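PDB 5YTI: flagellar hook associated protein type 3 FlgL from Legionella pneumophila subsp. pneumophila, which probably serves as a structural junction protein between the hook and the filament of the bacterial flagellum. Local coordinates for residues Met226-Asn231 with Met274-Leu279; Gly246-Pro251 with Gly268-Glu273. All coordinates share one frame; numbering follows the deposited sequence.

Interaction 1. Residues Met226-Asn231 with Met274-Leu279; sequences MTFALN and MVVSGL
Met226 holds its CG anti to the backbone N (chi1 -174°) and keeps the chain straight as far as the selenium, while Phe228 turns its ring the other way about CA-CB, with CG anti to the carbonyl carbon (chi1 -56°). The two side chains thereby reach the same valine, Val276, one to each methyl. Selenium of this selenomethionine, Met226 SE, comes within 4.2 Å of Val276 CG2, the two side chains sliding past one another in opposite senses. The phenyl ring comes from the opposite direction, and Val276 CG1 meets it obliquely at the CZ end, with 3.9 Å between Phe228 CZ and that methyl.

The contact is a small example of two beta sheets packed face to face. Met226 and Phe228 belong to strand 224-230 of the five-stranded antiparallel sheet, Val276 to strand 272-277 of the three-stranded one, and the CA atoms of Met226 and Val276 stand 10.8 Å apart, a spacing that only side chains can fill. Strand alternation sends Met226, Phe228 and Val276 inward. Val238 and Phe286 pack on Phe228, and Tyr261, from a loop, on Val276.

No hydrogen bond crosses between the segments; the backbone bonds of both strands go to other partners, and the attachment here is wholly hydrophobic, consistent with burial of all three touching residues.

Interaction 2. Residues Gly246-Pro251 with Gly268-Glu273; sequences GNVIPP and GFNGME
Gly268 opens the contact with its backbone: the carbonyl O lies 3.8 Å from Ile249 CD1, the outer end of a side chain whose CG1 stands anti to the carbonyl carbon (chi1 -62°). At Phe269 the meeting is shallower, since CB comes 4.3 Å from Ile249 CG1 but the ring then leads away. With chi1 at 58°, that ring packs instead against Val240 and inclines toward the ring of Tyr224.

Asn270 follows, at the first corner of the hairpin between strands 266-269 and 272-277. Its amide crosses the Val248 side chain at about a right angle, ND2 being 3.7 Å from Val248 CG1 and OD1 4.0 Å from that same methyl. The nitrogen has its polar partner elsewhere, in the hydroxyl of Tyr224. Gly271 completes the turn; both corner residues have positive phi, and this Asn-Gly pair resembles a type I' turn. Met272 closes it with two backbone bonds, Phe269 N to Met272 O (3.0 Å) and Met272 N to Phe269 O (2.7 Å).

On the other side, Val248 and Ile249 form a classic beta bulge opposite Val240 at the edge of the five-stranded sheet. Here, two consecutive residues both point toward the hairpin, before a cis peptide bond leads into Pro250.

Aliphatic carbons of Val248 and Ile249 thus meet a carbonyl, a benzylic carbon and an amide without any hydrogen bond between the segments: the edge strand and the hairpin are joined by van der Waals packing, while the amide nitrogen is hydrogen-bonded to the hydroxyl of Tyr224.

Past the long N-terminal helices and strands 193-197 and 207-213, the chain enters strand 224-230, then runs through strand 236-242 to the edge strand 246-249, all three within the five-stranded sheet. A long loop carries it to strand 266-269 of the three-stranded sheet, where interaction 2 closes a span of 16 intervening residues. After the hairpin, strand 272-277 runs on into interaction 1, which returns to strand 224-230 across 42 residues. Interaction 2 is therefore nested within interaction 1, and the two share strand 272-277. Both bridge the same pair of sheets, one in the interior and the other near the surface, and Met274 packing on Phe269 makes them contiguous.

Interaction 1. Residues Met226-Asn231 with Met274-Leu279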
HETATM    1  N   MSE A 226       4.964  18.373 -14.518  1.00 82.37           N
HETATM    2  CA  MSE A 226       3.959  19.056 -15.320  1.00 85.60           C
HETATM    3  C   MSE A 226       4.265  20.521 -15.233  1.00 86.57           C
HETATM    4  O   MSE A 226       4.342  21.103 -14.140  1.00 87.85           O
HETATM    5  CB  MSE A 226       2.557  18.770 -14.773  1.00 87.02           C
HETATM    6  CG  MSE A 226       1.441  19.343 -15.655  1.00 89.27           C
HETATM    7 SE   MSE A 226      -0.349  19.135 -14.839  1.00 92.09          SE
HETATM    8  CE  MSE A 226      -0.731  17.656 -16.071  1.00 86.96           C
ATOM      9  N   THR A 227       4.441  21.131 -16.386  1.00 86.57           N
ATOM     10  CA  THR A 227       4.943  22.481 -16.461  1.00 90.02           C
ATOM     11  C   THR A 227       3.960  23.221 -17.383  1.00 92.33           C
ATOM     12  O   THR A 227       3.678  22.765 -18.511  1.00 94.02           O
ATOM     13  CB  THR A 227       6.428  22.477 -16.971  1.00 90.04           C
ATOM     14  OG1 THR A 227       6.698  21.269 -17.695  1.00 91.35           O
ATOM     15  CG2 THR A 227       7.459  22.481 -15.806  1.00 89.69           C
ATOM     16  N   PHE A 228       3.388  24.319 -16.885  1.00 91.47           N
ATOM     17  CA  PHE A 228       2.539  25.192 -17.713  1.00 93.41           C
ATOM     18  C   PHE A 228       3.368  26.301 -18.379  1.00 96.76           C
ATOM     19  O   PHE A 228       4.116  27.029 -17.712  1.00 99.82           O
ATOM     20  CB  PHE A 228       1.391  25.806 -16.871  1.00 94.04           C
ATOM     21  CG  PHE A 228       0.539  24.776 -16.186  1.00 91.65           C
ATOM     22  CD1 PHE A 228      -0.507  24.187 -16.838  1.00 90.44           C
ATOM     23  CD2 PHE A 228       0.831  24.362 -14.917  1.00 91.54           C
ATOM     24  CE1 PHE A 228      -1.244  23.198 -16.236  1.00 89.42           C
ATOM     25  CE2 PHE A 228       0.095  23.375 -14.302  1.00 89.64           C
ATOM     26  CZ  PHE A 228      -0.939  22.785 -14.967  1.00 89.48           C
ATOM     27  N   ALA A 229       3.269  26.439 -19.694  1.00 99.35           N
ATOM     28  CA  ALA A 229       3.970  27.545 -20.351  1.00103.51           C
ATOM     29  C   ALA A 229       3.324  27.946 -21.688  1.00104.84           C
ATOM     30  O   ALA A 229       2.191  27.526 -21.985  1.00 98.56           O
ATOM     31  CB  ALA A 229       5.465  27.228 -20.505  1.00104.68           C
ATOM     32  N   LEU A 230       4.060  28.743 -22.483  1.00112.15           N
ATOM     33  CA  LEU A 230       3.489  29.524 -23.608  1.00111.91           C
ATOM     34  C   LEU A 230       3.727  29.023 -25.032  1.00108.94           C
ATOM     35  O   LEU A 230       4.825  28.597 -25.412  1.00104.63           O
ATOM     36  CB  LEU A 230       3.955  30.984 -23.519  1.00113.25           C
ATOM     37  CG  LEU A 230       3.437  31.727 -22.278  1.00114.56           C
ATOM     38  CD1 LEU A 230       4.173  33.052 -22.110  1.00115.49           C
ATOM     39  CD2 LEU A 230       1.922  31.923 -22.351  1.00113.19           C
ATOM     40  N   ASN A 231       2.640  29.083 -25.794  1.00112.47           N
ATOM     41  CA  ASN A 231       2.657  29.031 -27.254  1.00115.12           C
ATOM     42  C   ASN A 231       3.479  30.176 -27.810  1.00120.85           C
ATOM     43  O   ASN A 231       3.613  31.230 -27.168  1.00123.36           O
ATOM     44  CB  ASN A 231       1.232  29.192 -27.810  1.00111.97           C
ATOM     45  CG  ASN A 231       0.600  27.879 -28.207  1.00111.44           C
ATOM     46  OD1 ASN A 231       1.270  26.850 -28.272  1.00113.64           O
ATOM     47  ND2 ASN A 231      -0.695  27.909 -28.494  1.00109.98           N
HETATM   48  N   MSE A 274      -5.993  12.989 -14.932  1.00 86.60           N
HETATM   49  CA  MSE A 274      -6.163  13.965 -13.844  1.00 85.93           C
HETATM   50  C   MSE A 274      -6.767  15.236 -14.387  1.00 87.33           C
HETATM   51  O   MSE A 274      -6.852  15.416 -15.599  1.00 87.57           O
HETATM   52  CB  MSE A 274      -4.858  14.242 -13.090  1.00 88.72           C
HETATM   53  CG  MSE A 274      -3.718  15.001 -13.800  1.00 89.73           C
HETATM   54 SE   MSE A 274      -1.965  14.122 -13.425  1.00 92.86          SE
HETATM   55  CE  MSE A 274      -2.187  12.695 -14.759  1.00 90.10           C
ATOM     56  N   VAL A 275      -7.235  16.125 -13.512  1.00 89.10           N
ATOM     57  CA  VAL A 275      -7.960  17.308 -13.980  1.00 88.42           C
ATOM     58  C   VAL A 275      -7.468  18.550 -13.275  1.00 87.23           C
ATOM     59  O   VAL A 275      -7.444  18.583 -12.042  1.00 90.69           O
ATOM     60  CB  VAL A 275      -9.477  17.141 -13.757  1.00 88.72           C
ATOM     61  CG1 VAL A 275     -10.219  18.470 -13.878  1.00 88.02           C
ATOM     62  CG2 VAL A 275     -10.036  16.126 -14.745  1.00 89.08           C
ATOM     63  N   VAL A 276      -7.120  19.569 -14.070  1.00 85.11           N
ATOM     64  CA  VAL A 276      -6.542  20.824 -13.580  1.00 84.20           C
ATOM     65  C   VAL A 276      -7.560  21.973 -13.502  1.00 83.25           C
ATOM     66  O   VAL A 276      -8.230  22.225 -14.444  1.00 84.23           O
ATOM     67  CB  VAL A 276      -5.381  21.200 -14.501  1.00 86.20           C
ATOM     68  CG1 VAL A 276      -4.668  22.454 -14.028  1.00 87.31           C
ATOM     69  CG2 VAL A 276      -4.389  20.046 -14.562  1.00 86.64           C
ATOM     70  N   SER A 277      -7.706  22.644 -12.367  1.00 85.44           N
ATOM     71  CA  SER A 277      -8.732  23.685 -12.223  1.00 87.90           C
ATOM     72  C   SER A 277      -8.022  24.993 -11.916  1.00 91.06           C
ATOM     73  O   SER A 277      -6.884  24.969 -11.446  1.00 95.06           O
ATOM     74  CB  SER A 277      -9.725  23.362 -11.088  1.00 86.33           C
ATOM     75  OG  SER A 277     -10.172  22.022 -11.142  1.00 85.14           O
ATOM     76  N   GLY A 278      -8.678  26.129 -12.156  1.00 90.17           N
ATOM     77  CA  GLY A 278      -8.083  27.413 -11.813  1.00 90.74           C
ATOM     78  C   GLY A 278      -7.312  27.944 -13.000  1.00 93.02           C
ATOM     79  O   GLY A 278      -7.352  27.346 -14.070  1.00 92.03           O
ATOM     80  N   LEU A 279      -6.622  29.070 -12.825  1.00 94.87           N
ATOM     81  CA  LEU A 279      -5.876  29.682 -13.926  1.00 95.41           C
ATOM     82  C   LEU A 279      -4.406  29.816 -13.531  1.00 93.10           C
ATOM     83  O   LEU A 279      -4.022  30.710 -12.799  1.00 94.96           O
ATOM     84  CB  LEU A 279      -6.515  31.033 -14.325  1.00 98.72           C
ATOM     85  CG  LEU A 279      -8.073  31.074 -14.321  1.00 98.98           C
TER

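Interaction 2. Residues Gly246-Pro251 with Gly268-Glu273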
ATOM      1  N   GLY A 246      11.576  10.839 -20.717  1.00 86.89           N
ATOM      2  CA  GLY A 246      11.824  12.050 -21.470  1.00 87.80           C
ATOM      3  C   GLY A 246      10.464  12.689 -21.601  1.00 88.05           C
ATOM      4  O   GLY A 246       9.637  12.565 -20.697  1.00 85.57           O
ATOM      5  N   ASN A 247      10.222  13.346 -22.730  1.00 91.57           N
ATOM      6  CA  ASN A 247       8.954  14.065 -22.949  1.00 93.62           C
ATOM      7  C   ASN A 247       7.836  13.116 -23.335  1.00 94.13           C
ATOM      8  O   ASN A 247       8.015  12.260 -24.217  1.00 91.15           O
ATOM      9  CB  ASN A 247       9.043  15.063 -24.099  1.00 93.44           C
ATOM     10  CG  ASN A 247      10.256  15.921 -24.036  1.00 90.28           C
ATOM     11  OD1 ASN A 247      10.278  16.881 -23.282  1.00 88.45           O
ATOM     12  ND2 ASN A 247      11.257  15.613 -24.867  1.00 86.82           N
ATOM     13  N   VAL A 248       6.675  13.296 -22.713  1.00 93.25           N
ATOM     14  CA  VAL A 248       5.523  12.493 -23.084  1.00 94.12           C
ATOM     15  C   VAL A 248       4.444  13.377 -23.689  1.00 90.06           C
ATOM     16  O   VAL A 248       3.912  12.999 -24.718  1.00 86.31           O
ATOM     17  CB  VAL A 248       5.010  11.564 -21.945  1.00 97.09           C
ATOM     18  CG1 VAL A 248       5.594  10.149 -22.097  1.00 99.16           C
ATOM     19  CG2 VAL A 248       5.356  12.130 -20.581  1.00 97.96           C
ATOM     20  N   ILE A 249       4.163  14.542 -23.094  1.00 88.13           N
ATOM     21  CA  ILE A 249       3.251  15.526 -23.697  1.00 88.66           C
ATOM     22  C   ILE A 249       3.969  16.806 -23.882  1.00 87.90           C
ATOM     23  O   ILE A 249       4.124  17.532 -22.915  1.00 90.75           O
ATOM     24  CB  ILE A 249       2.062  15.946 -22.778  1.00 91.60           C
ATOM     25  CG1 ILE A 249       1.153  14.769 -22.437  1.00 90.22           C
ATOM     26  CG2 ILE A 249       1.234  17.067 -23.426  1.00 90.87           C
ATOM     27  CD1 ILE A 249      -0.298  15.165 -22.368  1.00 91.98           C
ATOM     28  N   PRO A 250       4.387  17.121 -25.091  1.00 89.46           N
ATOM     29  CA  PRO A 250       4.263  16.252 -26.258  1.00 92.63           C
ATOM     30  C   PRO A 250       5.568  15.522 -26.450  1.00 95.01           C
ATOM     31  O   PRO A 250       6.544  15.897 -25.802  1.00101.20           O
ATOM     32  CB  PRO A 250       4.040  17.239 -27.403  1.00 92.16           C
ATOM     33  CG  PRO A 250       4.751  18.472 -26.953  1.00 92.36           C
ATOM     34  CD  PRO A 250       4.696  18.511 -25.450  1.00 90.07           C
ATOM     35  N   PRO A 251       5.610  14.493 -27.320  1.00 94.63           N
ATOM     36  CA  PRO A 251       6.883  13.754 -27.500  1.00 96.96           C
ATOM     37  C   PRO A 251       8.048  14.634 -27.930  1.00 97.25           C
ATOM     38  O   PRO A 251       9.196  14.360 -27.565  1.00 96.88           O
ATOM     39  CB  PRO A 251       6.568  12.724 -28.598  1.00 97.45           C
ATOM     40  CG  PRO A 251       5.231  13.131 -29.151  1.00 98.08           C
ATOM     41  CD  PRO A 251       4.510  13.887 -28.074  1.00 93.22           C
ATOM     42  N   GLY A 268      -4.281  13.384 -19.827  1.00 83.02           N
ATOM     43  CA  GLY A 268      -3.948  11.981 -19.709  1.00 78.98           C
ATOM     44  C   GLY A 268      -2.633  11.626 -20.372  1.00 77.02           C
ATOM     45  O   GLY A 268      -2.320  12.087 -21.500  1.00 76.64           O
ATOM     46  N   PHE A 269      -1.885  10.790 -19.660  1.00 73.32           N
ATOM     47  CA  PHE A 269      -0.653  10.239 -20.155  1.00 71.84           C
ATOM     48  C   PHE A 269      -0.312   8.918 -19.470  1.00 71.62           C
ATOM     49  O   PHE A 269      -0.694   8.646 -18.332  1.00 70.74           O
ATOM     50  CB  PHE A 269       0.498  11.255 -20.006  1.00 70.93           C
ATOM     51  CG  PHE A 269       0.738  11.720 -18.593  1.00 70.17           C
ATOM     52  CD1 PHE A 269       0.020  12.771 -18.065  1.00 69.31           C
ATOM     53  CD2 PHE A 269       1.701  11.103 -17.793  1.00 71.16           C
ATOM     54  CE1 PHE A 269       0.256  13.203 -16.779  1.00 69.30           C
ATOM     55  CE2 PHE A 269       1.907  11.501 -16.473  1.00 70.23           C
ATOM     56  CZ  PHE A 269       1.189  12.561 -15.972  1.00 69.35           C
ATOM     57  N   ASN A 270       0.458   8.114 -20.187  1.00 74.41           N
ATOM     58  CA  ASN A 270       0.893   6.786 -19.754  1.00 75.33           C
ATOM     59  C   ASN A 270      -0.063   6.149 -18.748  1.00 75.40           C
ATOM     60  O   ASN A 270       0.262   5.971 -17.579  1.00 77.02           O
ATOM     61  CB  ASN A 270       2.296   6.870 -19.168  1.00 75.70           C
ATOM     62  CG  ASN A 270       3.344   7.150 -20.192  1.00 75.54           C
ATOM     63  OD1 ASN A 270       3.117   7.024 -21.396  1.00 78.39           O
ATOM     64  ND2 ASN A 270       4.530   7.490 -19.714  1.00 77.32           N
ATOM     65  N   GLY A 271      -1.258   5.856 -19.213  1.00 76.41           N
ATOM     66  CA  GLY A 271      -2.254   5.195 -18.386  1.00 77.68           C
ATOM     67  C   GLY A 271      -2.940   5.972 -17.283  1.00 78.58           C
ATOM     68  O   GLY A 271      -3.745   5.393 -16.579  1.00 83.07           O
HETATM   69  N   MSE A 272      -2.645   7.257 -17.109  1.00 80.16           N
HETATM   70  CA  MSE A 272      -3.191   8.021 -15.964  1.00 80.41           C
HETATM   71  C   MSE A 272      -4.017   9.177 -16.458  1.00 80.67           C
HETATM   72  O   MSE A 272      -3.732   9.707 -17.527  1.00 81.67           O
HETATM   73  CB  MSE A 272      -2.085   8.578 -15.054  1.00 81.13           C
HETATM   74  CG  MSE A 272      -1.078   7.549 -14.544  1.00 84.15           C
HETATM   75 SE   MSE A 272       0.625   8.421 -14.049  1.00 89.78          SE
HETATM   76  CE  MSE A 272       1.438   6.871 -13.200  1.00 91.38           C
ATOM     77  N   GLU A 273      -5.044   9.574 -15.694  1.00 82.55           N
ATOM     78  CA  GLU A 273      -5.841  10.783 -15.986  1.00 86.23           C
ATOM     79  C   GLU A 273      -5.924  11.672 -14.736  1.00 86.21           C
ATOM     80  O   GLU A 273      -5.900  11.167 -13.617  1.00 84.65           O
ATOM     81  CB  GLU A 273      -7.256  10.412 -16.500  1.00 91.22           C
ATOM     82  CG  GLU A 273      -7.289   9.935 -17.966  1.00 97.07           C
ATOM     83  CD  GLU A 273      -8.681   9.603 -18.510  1.00101.68           C
ATOM     84  OE1 GLU A 273      -9.708  10.016 -17.893  1.00102.99           O
ATOM     85  OE2 GLU A 273      -8.738   8.938 -19.585  1.00103.37           O
TER